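Local structure of uncharacterized protein (Trypanosoma congolense, 4E40) at residues Ser32-Arg42 with Leu202-Glu213; Lys102-Lys110 with Leu219-Glu227. The protein acts as a cell-surface haptoglobin-hemoglobin receptor of the trypanosome, this elongated helical-bundle part probably providing the surface that binds its ligand. All coordinates share one frame; numbering follows the deposited sequence. Where two conformers were deposited one is given.

Interaction 1. Residues Ser32-Arg42 with Leu202-Glu213; sequences SGILLRPAVIR and LDNLDKDVKSVE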
ATOM      1  N   SER A  32       7.170   3.977  11.710  1.00 17.16           N
ATOM      2  CA  SER A  32       6.047   4.346  10.786  1.00 17.26           C
ATOM      3  C   SER A  32       6.599   4.642   9.393  1.00 17.32           C
ATOM      4  O   SER A  32       5.974   4.278   8.421  1.00 18.29           O
ATOM      5  CB  SER A  32       5.264   5.530  11.400  1.00 19.04           C
ATOM      6  OG  SER A  32       6.000   6.709  11.339  1.00 22.00           O
ATOM      7  N   GLY A  33       7.742   5.310   9.301  1.00 18.52           N
ATOM      8  CA  GLY A  33       8.309   5.529   7.949  1.00 19.26           C
ATOM      9  C   GLY A  33       8.749   4.239   7.300  1.00 20.54           C
ATOM     10  O   GLY A  33       8.569   4.084   6.081  1.00 21.53           O
ATOM     11  N   ILE A  34       9.313   3.283   8.046  1.00 18.90           N
ATOM     12  CA  ILE A  34       9.622   1.936   7.508  1.00 19.62           C
ATOM     13  C   ILE A  34       8.371   1.206   7.058  1.00 19.04           C
ATOM     14  O   ILE A  34       8.342   0.593   5.978  1.00 19.37           O
ATOM     15  CB  ILE A  34      10.350   1.081   8.599  1.00 19.64           C
ATOM     16  CG1 ILE A  34      11.737   1.654   8.793  1.00 20.88           C
ATOM     17  CG2 ILE A  34      10.489  -0.406   8.170  1.00 22.17           C
ATOM     18  CD1 ILE A  34      12.426   1.055  10.017  1.00 20.14           C
ATOM     19  N   LEU A  35       7.307   1.247   7.873  1.00 19.85           N
ATOM     20  CA  LEU A  35       6.059   0.585   7.438  1.00 19.12           C
ATOM     21  C   LEU A  35       5.536   1.218   6.147  1.00 20.46           C
ATOM     22  O   LEU A  35       5.092   0.459   5.275  1.00 19.73           O
ATOM     23  CB  LEU A  35       4.941   0.675   8.510  1.00 18.97           C
ATOM     24  CG  LEU A  35       5.052  -0.312   9.673  1.00 19.96           C
ATOM     25  CD1 LEU A  35       4.077   0.075  10.774  1.00 21.56           C
ATOM     26  CD2 LEU A  35       4.724  -1.725   9.189  1.00 24.69           C
ATOM     27  N   LEU A  36       5.634   2.558   5.995  1.00 19.99           N
ATOM     28  CA  LEU A  36       5.024   3.282   4.846  1.00 20.91           C
ATOM     29  C   LEU A  36       5.810   3.087   3.563  1.00 24.85           C
ATOM     30  O   LEU A  36       5.236   3.097   2.439  1.00 23.57           O
ATOM     31  CB  LEU A  36       4.874   4.772   5.155  1.00 20.17           C
ATOM     32  CG  LEU A  36       4.262   5.641   4.045  1.00 19.76           C
ATOM     33  CD1 LEU A  36       2.797   5.239   3.853  1.00 19.42           C
ATOM     34  CD2 LEU A  36       4.415   7.073   4.459  1.00 20.52           C
ATOM     35  N   ARG A  37       7.101   2.839   3.705  1.00 23.16           N
ATOM     36  CA  ARG A  37       8.042   2.880   2.565  1.00 25.86           C
ATOM     37  C   ARG A  37       7.598   2.086   1.336  1.00 27.98           C
ATOM     38  O   ARG A  37       7.611   2.677   0.234  1.00 28.93           O
ATOM     39  CB  ARG A  37       9.448   2.509   3.033  1.00 27.45           C
ATOM     40  CG  ARG A  37      10.533   2.637   1.960  1.00 31.18           C
ATOM     41  CD  ARG A  37      10.626   4.037   1.409  1.00 36.04           C
ATOM     42  NE  ARG A  37      11.724   4.099   0.438  1.00 43.55           N
ATOM     43  CZ  ARG A  37      11.819   5.003  -0.538  1.00 49.79           C
ATOM     44  NH1 ARG A  37      10.878   5.942  -0.671  1.00 48.37           N
ATOM     45  NH2 ARG A  37      12.848   4.954  -1.399  1.00 47.13           N
ATOM     46  N   PRO A  38       7.163   0.811   1.494  1.00 26.13           N
ATOM     47  CA  PRO A  38       6.799   0.075   0.263  1.00 26.76           C
ATOM     48  C   PRO A  38       5.611   0.616  -0.480  1.00 27.56           C
ATOM     49  O   PRO A  38       5.582   0.460  -1.721  1.00 24.27           O
ATOM     50  CB  PRO A  38       6.453  -1.350   0.748  1.00 26.32           C
ATOM     51  CG  PRO A  38       7.246  -1.493   2.027  1.00 28.91           C
ATOM     52  CD  PRO A  38       7.204  -0.114   2.648  1.00 26.10           C
ATOM     53  N   ALA A  39       4.633   1.180   0.231  1.00 26.07           N
ATOM     54  CA  ALA A  39       3.458   1.761  -0.427  1.00 25.68           C
ATOM     55  C   ALA A  39       3.892   2.994  -1.173  1.00 25.39           C
ATOM     56  O   ALA A  39       3.366   3.212  -2.287  1.00 24.61           O
ATOM     57  CB  ALA A  39       2.301   2.048   0.565  1.00 25.86           C
ATOM     58  N   VAL A  40       4.842   3.772  -0.662  1.00 24.62           N
ATOM     59  CA  VAL A  40       5.277   5.019  -1.366  1.00 26.63           C
ATOM     60  C   VAL A  40       6.017   4.672  -2.679  1.00 28.75           C
ATOM     61  O   VAL A  40       5.721   5.212  -3.777  1.00 27.38           O
ATOM     62  CB  VAL A  40       6.099   5.915  -0.442  1.00 31.20           C
ATOM     63  CG1 VAL A  40       6.816   6.973  -1.243  1.00 32.44           C
ATOM     64  CG2 VAL A  40       5.151   6.518   0.614  1.00 30.34           C
ATOM     65  N   ILE A  41       6.923   3.707  -2.589  1.00 27.75           N
ATOM     66  CA  ILE A  41       7.534   3.089  -3.786  1.00 30.19           C
ATOM     67  C   ILE A  41       6.497   2.534  -4.791  1.00 30.34           C
ATOM     68  O   ILE A  41       6.537   2.910  -5.986  1.00 31.45           O
ATOM     69  CB  ILE A  41       8.618   2.048  -3.373  1.00 32.44           C
ATOM     70  CG1 ILE A  41       9.722   2.691  -2.542  1.00 33.94           C
ATOM     71  CG2 ILE A  41       9.309   1.490  -4.614  1.00 32.49           C
ATOM     72  CD1 ILE A  41      10.229   4.000  -3.096  1.00 40.88           C
ATOM     73  N   ARG A  42       5.584   1.678  -4.346  0.50 28.07           N
ATOM     74  CA  ARG A  42       4.533   1.130  -5.222  0.50 28.06           C
ATOM     75  C   ARG A  42       3.699   2.220  -5.896  0.50 27.69           C
ATOM     76  O   ARG A  42       3.500   2.222  -7.128  0.50 25.32           O
ATOM     77  CB  ARG A  42       3.614   0.232  -4.403  0.50 28.91           C
ATOM     78  CG  ARG A  42       2.640  -0.607  -5.191  0.50 27.50           C
ATOM     79  CD  ARG A  42       3.328  -1.919  -5.607  0.50 31.89           C
ATOM     80  NE  ARG A  42       4.145  -1.698  -6.777  0.50 31.25           N
ATOM     81  CZ  ARG A  42       4.655  -2.658  -7.543  0.50 34.10           C
ATOM     82  NH1 ARG A  42       4.429  -3.932  -7.265  0.50 34.39           N
ATOM     83  NH2 ARG A  42       5.354  -2.325  -8.621  0.50 34.52           N
ATOM     84  N   LEU A 202      -0.675   2.654  13.913  1.00 17.57           N
ATOM     85  CA  LEU A 202       0.293   1.688  13.390  1.00 18.09           C
ATOM     86  C   LEU A 202      -0.389   0.435  12.827  1.00 19.69           C
ATOM     87  O   LEU A 202       0.073  -0.088  11.802  1.00 18.92           O
ATOM     88  CB  LEU A 202       1.255   1.218  14.488  1.00 18.12           C
ATOM     89  CG  LEU A 202       2.278   2.284  14.880  1.00 18.60           C
ATOM     90  CD1 LEU A 202       3.078   1.794  16.109  1.00 19.23           C
ATOM     91  CD2 LEU A 202       3.225   2.664  13.738  1.00 19.04           C
ATOM     92  N   ASP A 203      -1.445  -0.042  13.476  0.50 20.04           N
ATOM     93  CA  ASP A 203      -2.127  -1.251  12.976  0.50 21.79           C
ATOM     94  C   ASP A 203      -2.906  -0.960  11.661  0.50 20.73           C
ATOM     95  O   ASP A 203      -2.967  -1.797  10.758  0.50 22.69           O
ATOM     96  CB  ASP A 203      -2.943  -1.931  14.088  0.50 24.51           C
ATOM     97  CG  ASP A 203      -2.037  -2.646  15.159  0.50 25.91           C
ATOM     98  OD1 ASP A 203      -1.182  -3.512  14.778  0.50 26.51           O
ATOM     99  OD2 ASP A 203      -2.166  -2.372  16.399  0.50 31.25           O
ATOM    100  N   ASN A 204      -3.404   0.252  11.516  1.00 20.99           N
ATOM    101  CA  ASN A 204      -4.097   0.652  10.247  1.00 20.72           C
ATOM    102  C   ASN A 204      -3.074   0.842   9.131  1.00 21.45           C
ATOM    103  O   ASN A 204      -3.333   0.463   7.988  1.00 20.14           O
ATOM    104  CB  ASN A 204      -4.970   1.890  10.455  1.00 22.79           C
ATOM    105  CG  ASN A 204      -6.258   1.549  11.207  1.00 29.60           C
ATOM    106  OD1 ASN A 204      -6.752   0.432  11.072  1.00 33.61           O
ATOM    107  ND2 ASN A 204      -6.825   2.507  11.925  1.00 30.83           N
ATOM    108  N   LEU A 205      -1.931   1.439   9.463  1.00 19.18           N
ATOM    109  CA  LEU A 205      -0.818   1.632   8.521  1.00 17.88           C
ATOM    110  C   LEU A 205      -0.345   0.284   7.980  1.00 20.34           C
ATOM    111  O   LEU A 205      -0.201   0.128   6.771  1.00 19.56           O
ATOM    112  CB  LEU A 205       0.287   2.420   9.241  1.00 17.03           C
ATOM    113  CG  LEU A 205       1.606   2.607   8.505  1.00 16.28           C
ATOM    114  CD1 LEU A 205       1.419   3.238   7.084  1.00 17.19           C
ATOM    115  CD2 LEU A 205       2.531   3.443   9.351  1.00 18.14           C
ATOM    116  N   ASP A 206      -0.095  -0.670   8.883  1.00 19.44           N
ATOM    117  CA  ASP A 206       0.402  -1.995   8.516  1.00 21.54           C
ATOM    118  C   ASP A 206      -0.624  -2.654   7.581  1.00 22.57           C
ATOM    119  O   ASP A 206      -0.226  -3.168   6.503  1.00 22.49           O
ATOM    120  CB  ASP A 206       0.578  -2.789   9.821  1.00 23.41           C
ATOM    121  CG  ASP A 206       1.362  -4.040   9.666  1.00 30.51           C
ATOM    122  OD1 ASP A 206       1.930  -4.326   8.597  1.00 25.78           O
ATOM    123  OD2 ASP A 206       1.519  -4.723  10.732  1.00 34.83           O
ATOM    124  N   LYS A 207      -1.905  -2.603   7.943  1.00 22.50           N
ATOM    125  CA  LYS A 207      -2.990  -3.187   7.126  1.00 23.64           C
ATOM    126  C   LYS A 207      -3.038  -2.550   5.748  1.00 23.74           C
ATOM    127  O   LYS A 207      -3.187  -3.261   4.721  1.00 23.84           O
ATOM    128  CB  LYS A 207      -4.315  -3.010   7.814  1.00 26.87           C
ATOM    129  CG  LYS A 207      -4.500  -4.022   8.932  1.00 35.84           C
ATOM    130  CD  LYS A 207      -5.795  -3.684   9.668  1.00 38.98           C
ATOM    131  CE  LYS A 207      -6.323  -4.863  10.473  1.00 49.73           C
ATOM    132  NZ  LYS A 207      -5.444  -5.184  11.629  1.00 50.11           N
ATOM    133  N   ASP A 208      -2.904  -1.233   5.714  1.00 21.53           N
ATOM    134  CA  ASP A 208      -3.028  -0.490   4.434  1.00 21.72           C
ATOM    135  C   ASP A 208      -1.901  -0.848   3.486  1.00 21.12           C
ATOM    136  O   ASP A 208      -2.148  -0.976   2.269  1.00 20.14           O
ATOM    137  CB  ASP A 208      -3.065   1.028   4.652  1.00 24.16           C
ATOM    138  CG  ASP A 208      -4.429   1.514   5.184  1.00 28.98           C
ATOM    139  OD1 ASP A 208      -5.418   0.750   5.197  1.00 31.40           O
ATOM    140  OD2 ASP A 208      -4.515   2.668   5.645  1.00 29.54           O
ATOM    141  N   VAL A 209      -0.689  -1.014   4.006  1.00 20.13           N
ATOM    142  CA  VAL A 209       0.455  -1.298   3.158  1.00 20.20           C
ATOM    143  C   VAL A 209       0.329  -2.744   2.674  1.00 20.97           C
ATOM    144  O   VAL A 209       0.627  -3.004   1.505  1.00 19.95           O
ATOM    145  CB  VAL A 209       1.810  -0.951   3.825  1.00 21.42           C
ATOM    146  CG1 VAL A 209       2.949  -1.434   2.956  1.00 21.05           C
ATOM    147  CG2 VAL A 209       1.897   0.557   4.133  1.00 21.91           C
ATOM    148  N   LYS A 210      -0.159  -3.650   3.529  1.00 21.18           N
ATOM    149  CA  LYS A 210      -0.382  -5.051   3.087  1.00 22.93           C
ATOM    150  C   LYS A 210      -1.401  -5.046   1.947  1.00 23.38           C
ATOM    151  O   LYS A 210      -1.205  -5.757   0.940  1.00 23.50           O
ATOM    152  CB  LYS A 210      -0.862  -5.944   4.208  1.00 24.39           C
ATOM    153  CG  LYS A 210       0.275  -6.295   5.150  1.00 24.54           C
ATOM    154  CD  LYS A 210      -0.234  -7.049   6.347  1.00 27.15           C
ATOM    155  CE  LYS A 210       0.945  -7.445   7.210  1.00 29.22           C
ATOM    156  NZ  LYS A 210       0.504  -7.843   8.574  1.00 31.10           N
ATOM    157  N   SER A 211      -2.479  -4.280   2.119  0.50 22.51           N
ATOM    158  CA  SER A 211      -3.514  -4.143   1.076  0.50 22.54           C
ATOM    159  C   SER A 211      -2.921  -3.590  -0.217  0.50 22.28           C
ATOM    160  O   SER A 211      -3.237  -4.096  -1.309  0.50 23.56           O
ATOM    161  CB  SER A 211      -4.682  -3.271   1.554  0.50 22.30           C
ATOM    162  OG  SER A 211      -5.452  -3.898   2.574  0.50 21.96           O
ATOM    163  N   VAL A 212      -2.070  -2.565  -0.126  1.00 21.09           N
ATOM    164  CA  VAL A 212      -1.404  -2.005  -1.324  1.00 20.55           C
ATOM    165  C   VAL A 212      -0.629  -3.076  -2.091  1.00 21.76           C
ATOM    166  O   VAL A 212      -0.724  -3.158  -3.330  1.00 22.27           O
ATOM    167  CB  VAL A 212      -0.466  -0.805  -0.993  1.00 20.57           C
ATOM    168  CG1 VAL A 212       0.491  -0.458  -2.146  1.00 22.11           C
ATOM    169  CG2 VAL A 212      -1.305   0.396  -0.642  1.00 20.99           C
ATOM    170  N   GLU A 213       0.115  -3.895  -1.360  0.50 21.26           N
ATOM    171  CA  GLU A 213       0.948  -4.865  -2.009  0.50 21.88           C
ATOM    172  C   GLU A 213       0.070  -5.982  -2.637  0.50 23.55           C
ATOM    173  O   GLU A 213       0.470  -6.512  -3.685  0.50 25.55           O
ATOM    174  CB  GLU A 213       2.049  -5.362  -1.023  0.50 20.44           C
ATOM    175  CG  GLU A 213       3.036  -4.276  -0.543  0.50 21.73           C
ATOM    176  CD  GLU A 213       3.767  -4.564   0.787  0.50 22.33           C
ATOM    177  OE1 GLU A 213       3.359  -5.470   1.530  0.50 24.17           O
ATOM    178  OE2 GLU A 213       4.798  -3.894   1.091  0.50 23.46           O
TER

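Interaction 2. Residues Lys102-Lys110 with Leu219-Glu227; sequences KEEVEIVAK and LETALEKAE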
ATOM      1  N   LYS A 102     -10.383  -4.904 -22.750  1.00 15.89           N
ATOM      2  CA  LYS A 102     -11.034  -3.799 -22.047  1.00 16.04           C
ATOM      3  C   LYS A 102     -11.402  -4.195 -20.616  1.00 17.07           C
ATOM      4  O   LYS A 102     -11.223  -3.415 -19.691  1.00 16.60           O
ATOM      5  CB  LYS A 102     -12.297  -3.387 -22.805  1.00 16.69           C
ATOM      6  CG  LYS A 102     -11.974  -2.651 -24.093  1.00 18.32           C
ATOM      7  CD  LYS A 102     -13.213  -2.478 -24.966  1.00 22.96           C
ATOM      8  CE  LYS A 102     -14.346  -1.837 -24.210  1.00 24.49           C
ATOM      9  NZ  LYS A 102     -15.261  -1.178 -25.184  1.00 38.22           N
ATOM     10  N   GLU A 103     -11.905  -5.433 -20.427  1.00 16.45           N
ATOM     11  CA  GLU A 103     -12.192  -5.925 -19.066  1.00 16.99           C
ATOM     12  C   GLU A 103     -10.963  -5.928 -18.185  1.00 17.13           C
ATOM     13  O   GLU A 103     -10.976  -5.419 -17.036  1.00 17.44           O
ATOM     14  CB  GLU A 103     -12.737  -7.363 -19.182  1.00 17.59           C
ATOM     15  CG  GLU A 103     -14.156  -7.446 -19.702  1.00 17.00           C
ATOM     16  CD  GLU A 103     -14.564  -8.808 -20.281  1.00 18.08           C
ATOM     17  OE1 GLU A 103     -13.671  -9.697 -20.342  1.00 20.46           O
ATOM     18  OE2 GLU A 103     -15.687  -8.965 -20.725  1.00 20.33           O
ATOM     19  N   GLU A 104      -9.842  -6.416 -18.725  1.00 16.06           N
ATOM     20  CA  GLU A 104      -8.590  -6.417 -17.924  1.00 18.04           C
ATOM     21  C   GLU A 104      -8.008  -5.050 -17.654  1.00 17.71           C
ATOM     22  O   GLU A 104      -7.525  -4.809 -16.543  1.00 18.42           O
ATOM     23  CB  GLU A 104      -7.541  -7.340 -18.522  1.00 19.65           C
ATOM     24  CG  GLU A 104      -8.045  -8.780 -18.693  1.00 22.18           C
ATOM     25  CD  GLU A 104      -8.359  -9.461 -17.366  1.00 28.00           C
ATOM     26  OE1 GLU A 104      -7.829  -9.015 -16.321  1.00 27.37           O
ATOM     27  OE2 GLU A 104      -9.117 -10.455 -17.411  1.00 30.54           O
ATOM     28  N   VAL A 105      -8.113  -4.151 -18.613  1.00 17.01           N
ATOM     29  CA  VAL A 105      -7.589  -2.784 -18.460  1.00 17.60           C
ATOM     30  C   VAL A 105      -8.468  -2.040 -17.470  1.00 18.70           C
ATOM     31  O   VAL A 105      -7.931  -1.230 -16.686  1.00 18.91           O
ATOM     32  CB  VAL A 105      -7.456  -2.110 -19.844  1.00 19.36           C
ATOM     33  CG1 VAL A 105      -7.168  -0.576 -19.700  1.00 20.11           C
ATOM     34  CG2 VAL A 105      -6.313  -2.785 -20.621  1.00 18.96           C
ATOM     35  N   GLU A 106      -9.770  -2.329 -17.412  1.00 18.02           N
ATOM     36  CA  GLU A 106     -10.636  -1.782 -16.342  1.00 20.56           C
ATOM     37  C   GLU A 106     -10.250  -2.254 -14.969  1.00 21.40           C
ATOM     38  O   GLU A 106     -10.295  -1.463 -14.003  1.00 21.97           O
ATOM     39  CB  GLU A 106     -12.113  -2.110 -16.616  1.00 22.93           C
ATOM     40  CG  GLU A 106     -12.699  -1.161 -17.629  1.00 31.63           C
ATOM     41  CD  GLU A 106     -12.316   0.316 -17.306  1.00 35.39           C
ATOM     42  OE1 GLU A 106     -12.439   0.785 -16.121  1.00 38.49           O
ATOM     43  OE2 GLU A 106     -11.848   0.960 -18.254  1.00 30.36           O
ATOM     44  N   ILE A 107      -9.865  -3.535 -14.856  1.00 17.95           N
ATOM     45  CA  ILE A 107      -9.366  -4.009 -13.580  1.00 19.42           C
ATOM     46  C   ILE A 107      -8.086  -3.292 -13.182  1.00 19.63           C
ATOM     47  O   ILE A 107      -7.973  -2.914 -11.977  1.00 19.60           O
ATOM     48  CB  ILE A 107      -9.148  -5.527 -13.568  1.00 19.58           C
ATOM     49  CG1 ILE A 107     -10.488  -6.186 -13.640  1.00 22.04           C
ATOM     50  CG2 ILE A 107      -8.432  -5.948 -12.238  1.00 18.62           C
ATOM     51  CD1 ILE A 107     -10.409  -7.683 -13.903  1.00 25.87           C
ATOM     52  N   VAL A 108      -7.145  -3.084 -14.108  1.00 19.51           N
ATOM     53  CA  VAL A 108      -5.901  -2.354 -13.857  1.00 19.01           C
ATOM     54  C   VAL A 108      -6.248  -0.941 -13.342  1.00 20.32           C
ATOM     55  O   VAL A 108      -5.663  -0.472 -12.363  1.00 20.83           O
ATOM     56  CB  VAL A 108      -5.020  -2.237 -15.105  1.00 20.51           C
ATOM     57  CG1 VAL A 108      -3.846  -1.239 -14.821  1.00 19.74           C
ATOM     58  CG2 VAL A 108      -4.479  -3.621 -15.456  1.00 20.25           C
ATOM     59  N   ALA A 109      -7.222  -0.301 -13.956  1.00 19.49           N
ATOM     60  CA  ALA A 109      -7.578   1.069 -13.535  1.00 19.57           C
ATOM     61  C   ALA A 109      -8.107   1.044 -12.136  1.00 19.53           C
ATOM     62  O   ALA A 109      -7.807   1.981 -11.343  1.00 20.73           O
ATOM     63  CB  ALA A 109      -8.687   1.614 -14.479  1.00 20.41           C
ATOM     64  N   LYS A 110      -8.928   0.032 -11.796  1.00 18.99           N
ATOM     65  CA  LYS A 110      -9.531  -0.076 -10.466  1.00 20.35           C
ATOM     66  C   LYS A 110      -8.427  -0.241  -9.429  1.00 19.76           C
ATOM     67  O   LYS A 110      -8.480   0.409  -8.363  1.00 22.68           O
ATOM     68  CB  LYS A 110     -10.529  -1.240 -10.361  1.00 22.91           C
ATOM     69  CG  LYS A 110     -11.820  -1.019 -11.160  1.00 31.68           C
ATOM     70  CD  LYS A 110     -12.765  -2.234 -11.167  1.00 37.76           C
ATOM     71  CE  LYS A 110     -13.992  -2.018 -12.083  1.00 40.41           C
ATOM     72  NZ  LYS A 110     -14.563  -0.653 -11.980  1.00 48.74           N
ATOM     73  N   LEU A 219      -3.113  -6.051  -9.829  1.00 22.73           N
ATOM     74  CA  LEU A 219      -2.849  -5.189 -10.984  1.00 22.23           C
ATOM     75  C   LEU A 219      -1.965  -5.872 -12.028  1.00 23.65           C
ATOM     76  O   LEU A 219      -2.259  -5.881 -13.248  1.00 22.48           O
ATOM     77  CB  LEU A 219      -2.238  -3.858 -10.503  1.00 21.92           C
ATOM     78  CG  LEU A 219      -2.135  -2.728 -11.526  1.00 23.34           C
ATOM     79  CD1 LEU A 219      -1.884  -1.480 -10.683  1.00 22.60           C
ATOM     80  CD2 LEU A 219      -1.051  -2.891 -12.592  1.00 23.96           C
ATOM     81  N   GLU A 220      -0.895  -6.474 -11.522  1.00 23.07           N
ATOM     82  CA  GLU A 220       0.041  -7.143 -12.387  1.00 25.29           C
ATOM     83  C   GLU A 220      -0.598  -8.333 -13.048  1.00 23.15           C
ATOM     84  O   GLU A 220      -0.308  -8.543 -14.258  1.00 26.57           O
ATOM     85  CB  GLU A 220       1.281  -7.589 -11.572  1.00 27.90           C
ATOM     86  CG  GLU A 220       2.372  -8.184 -12.451  1.00 36.15           C
ATOM     87  CD  GLU A 220       2.725  -7.427 -13.720  1.00 42.14           C
ATOM     88  OE1 GLU A 220       2.812  -8.124 -14.769  1.00 49.61           O
ATOM     89  OE2 GLU A 220       2.945  -6.180 -13.713  1.00 42.30           O
ATOM     90  N   THR A 221      -1.459  -9.058 -12.356  1.00 23.84           N
ATOM     91  CA  THR A 221      -2.145 -10.229 -12.964  1.00 24.99           C
ATOM     92  C   THR A 221      -3.061  -9.763 -14.117  1.00 26.84           C
ATOM     93  O   THR A 221      -3.095 -10.349 -15.206  1.00 26.15           O
ATOM     94  CB  THR A 221      -2.919 -10.998 -11.926  1.00 29.55           C
ATOM     95  OG1 THR A 221      -1.956 -11.595 -11.049  1.00 31.16           O
ATOM     96  CG2 THR A 221      -3.799 -12.076 -12.553  1.00 30.26           C
ATOM     97  N   ALA A 222      -3.758  -8.668 -13.877  1.00 22.98           N
ATOM     98  CA  ALA A 222      -4.611  -8.126 -14.994  1.00 21.96           C
ATOM     99  C   ALA A 222      -3.838  -7.572 -16.164  1.00 23.67           C
ATOM    100  O   ALA A 222      -4.302  -7.689 -17.319  1.00 23.99           O
ATOM    101  CB  ALA A 222      -5.572  -7.066 -14.396  1.00 21.65           C
ATOM    102  N   LEU A 223      -2.704  -6.924 -15.965  1.00 20.97           N
ATOM    103  CA  LEU A 223      -1.921  -6.459 -17.060  1.00 23.86           C
ATOM    104  C   LEU A 223      -1.492  -7.698 -17.850  1.00 24.52           C
ATOM    105  O   LEU A 223      -1.517  -7.612 -19.064  1.00 24.50           O
ATOM    106  CB  LEU A 223      -0.645  -5.689 -16.671  1.00 24.35           C
ATOM    107  CG  LEU A 223      -0.714  -4.180 -16.503  1.00 31.30           C
ATOM    108  CD1 LEU A 223       0.521  -3.597 -15.837  1.00 32.85           C
ATOM    109  CD2 LEU A 223      -1.037  -3.439 -17.787  1.00 29.92           C
ATOM    110  N   GLU A 224      -1.082  -8.782 -17.162  1.00 24.71           N
ATOM    111  CA  GLU A 224      -0.659 -10.038 -17.881  1.00 24.68           C
ATOM    112  C   GLU A 224      -1.820 -10.531 -18.776  1.00 24.35           C
ATOM    113  O   GLU A 224      -1.570 -10.890 -19.952  1.00 23.02           O
ATOM    114  CB  GLU A 224      -0.206 -11.176 -16.910  1.00 28.73           C
ATOM    115  CG  GLU A 224       1.124 -10.906 -16.172  1.00 34.55           C
ATOM    116  CD  GLU A 224       1.235 -11.609 -14.796  1.00 39.75           C
ATOM    117  OE1 GLU A 224       0.406 -12.514 -14.471  1.00 40.67           O
ATOM    118  OE2 GLU A 224       2.133 -11.216 -13.996  1.00 38.25           O
ATOM    119  N   LYS A 225      -3.023 -10.596 -18.231  1.00 21.44           N
ATOM    120  CA  LYS A 225      -4.185 -11.104 -18.976  1.00 20.64           C
ATOM    121  C   LYS A 225      -4.443 -10.138 -20.148  1.00 18.85           C
ATOM    122  O   LYS A 225      -4.761 -10.580 -21.264  1.00 16.49           O
ATOM    123  CB  LYS A 225      -5.399 -11.305 -18.081  1.00 22.26           C
ATOM    124  CG  LYS A 225      -5.194 -12.373 -16.947  1.00 27.10           C
ATOM    125  CD  LYS A 225      -6.534 -12.614 -16.208  1.00 28.57           C
ATOM    126  CE  LYS A 225      -6.441 -13.524 -14.988  1.00 36.45           C
ATOM    127  NZ  LYS A 225      -6.584 -14.946 -15.409  1.00 40.34           N
ATOM    128  N   ALA A 226      -4.329  -8.826 -19.881  1.00 17.82           N
ATOM    129  CA  ALA A 226      -4.569  -7.867 -20.985  1.00 17.15           C
ATOM    130  C   ALA A 226      -3.574  -8.063 -22.100  1.00 17.54           C
ATOM    131  O   ALA A 226      -3.938  -7.989 -23.259  1.00 17.24           O
ATOM    132  CB  ALA A 226      -4.510  -6.423 -20.382  1.00 16.60           C
ATOM    133  N   GLU A 227      -2.305  -8.346 -21.724  1.00 19.16           N
ATOM    134  CA  GLU A 227      -1.257  -8.633 -22.693  1.00 20.61           C
ATOM    135  C   GLU A 227      -1.551  -9.857 -23.534  1.00 18.51           C
ATOM    136  O   GLU A 227      -1.386  -9.823 -24.767  1.00 19.68           O
ATOM    137  CB  GLU A 227       0.002  -8.959 -21.897  1.00 23.60           C
ATOM    138  CG  GLU A 227       0.586  -7.716 -21.238  1.00 29.53           C
ATOM    139  CD  GLU A 227       1.523  -8.022 -20.050  1.00 37.56           C
ATOM    140  OE1 GLU A 227       1.809  -9.213 -19.720  1.00 36.05           O
ATOM    141  OE2 GLU A 227       1.939  -7.027 -19.399  1.00 37.67           O
TER

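Interaction 1. Residues Ser32-Arg42 with Leu202-Glu213
S32, which faces L205 across the contact, has its hydroxyl held by its own helix: OG is hydrogen-bonded to S29 O and more weakly to V28 O. With chi1 at 72°, OG sits between the backbone N and the carbonyl carbon, which carries it back to the carbonyls of the preceding turn. L205 CD2 lies against S32 O at 3.7 Å and against S32 CB at 4.0 Å. The same L205 bridges a whole turn. Its CD2 comes to 3.8 Å from L35 CB, and its CD1 meets L36 CD1 at 4.0 Å, the two leucine side chains crossing nearly at right angles. One turn on, V209 is a knob in the hole formed by L35, L36, P38 and A39. P38 has no N-H to give, the helix is kinked there, and A39 N turns weakly to L36 O; L35 O is instead packed by V209, whose CG2 lies 3.4 Å away. A39 CB touches the same methyl, where the backbones run close. Beyond it, V212 CG1 packs beside the aliphatic part of R42, 3.7 Å from CG in the conformer described. The two helix segments run roughly parallel, at 25°, with axes 8.9 Å apart. Helix 82-147 closes the bundle on a further side, A122 lying against L36 and L118 against V212, while A172 of helix 172-180 covers L202.

Interaction 2. Residues Lys102-Lys110 with Leu219-Glu227
V108 and A222 form the centre of the apolar part of this contact, with V108 CG2 at 3.8 Å from A222 CB. The two methyls of V108 divide the work: CG1, anti to the backbone N (chi1 170°), reaches L219 CD2 at 3.9 Å, whereas CG2 points to A222 and to L223 CG. I107 CG2 adds a touch on A222 CB from another side, and A226 CB is met by V105 CG2. A222 and A226, with a single methyl each, keep the surface of helix 192-246 low, in line with axes only 8.3 Å apart.

The second kind of contact joins polar and aliphatic groups. E104 CB rests 3.7 Å from A226 CB and 3.5 Å from A222 O. Further out, the bend at chi2 (-65°) lays the E104 carboxylate against the partner helix, with CD 3.6 Å from K225 CB. The acid and lysine chains cross at a slant, yet E104 OE2 and K225 NZ stay 5.5 Å apart, opposite charges that may attract but do not pair. No hydrogen bond links the segments, which hold together by van der Waals packing.

The helices run antiparallel, at 159°. Helix 28-73 completes the three-helix packing: its S53 lies against V105 and V108 and its S49 against L219, which is also covered by K111, V112 and I115 of helix 82-147.

How the interactions relate
Both contacts use helix 192-246, interaction 1 pairing it with helix 28-73 in a parallel sense and interaction 2 with helix 82-147 in an antiparallel one. Their centres lie 23 Å apart and their nearest atoms about 6 Å, so they do not touch. Along the chain the segments alternate, 32-42, 102-110, 202-213 and 219-227, so the last long helix packs against both earlier ones, at two levels of the elongated three-helix bundle. R42 in interaction 1 and K52, whose side chain lies about 4 Å from that of L223 in interaction 2, are each heme b-binding residues in a structure of this protein, although no heme is bound to this chain.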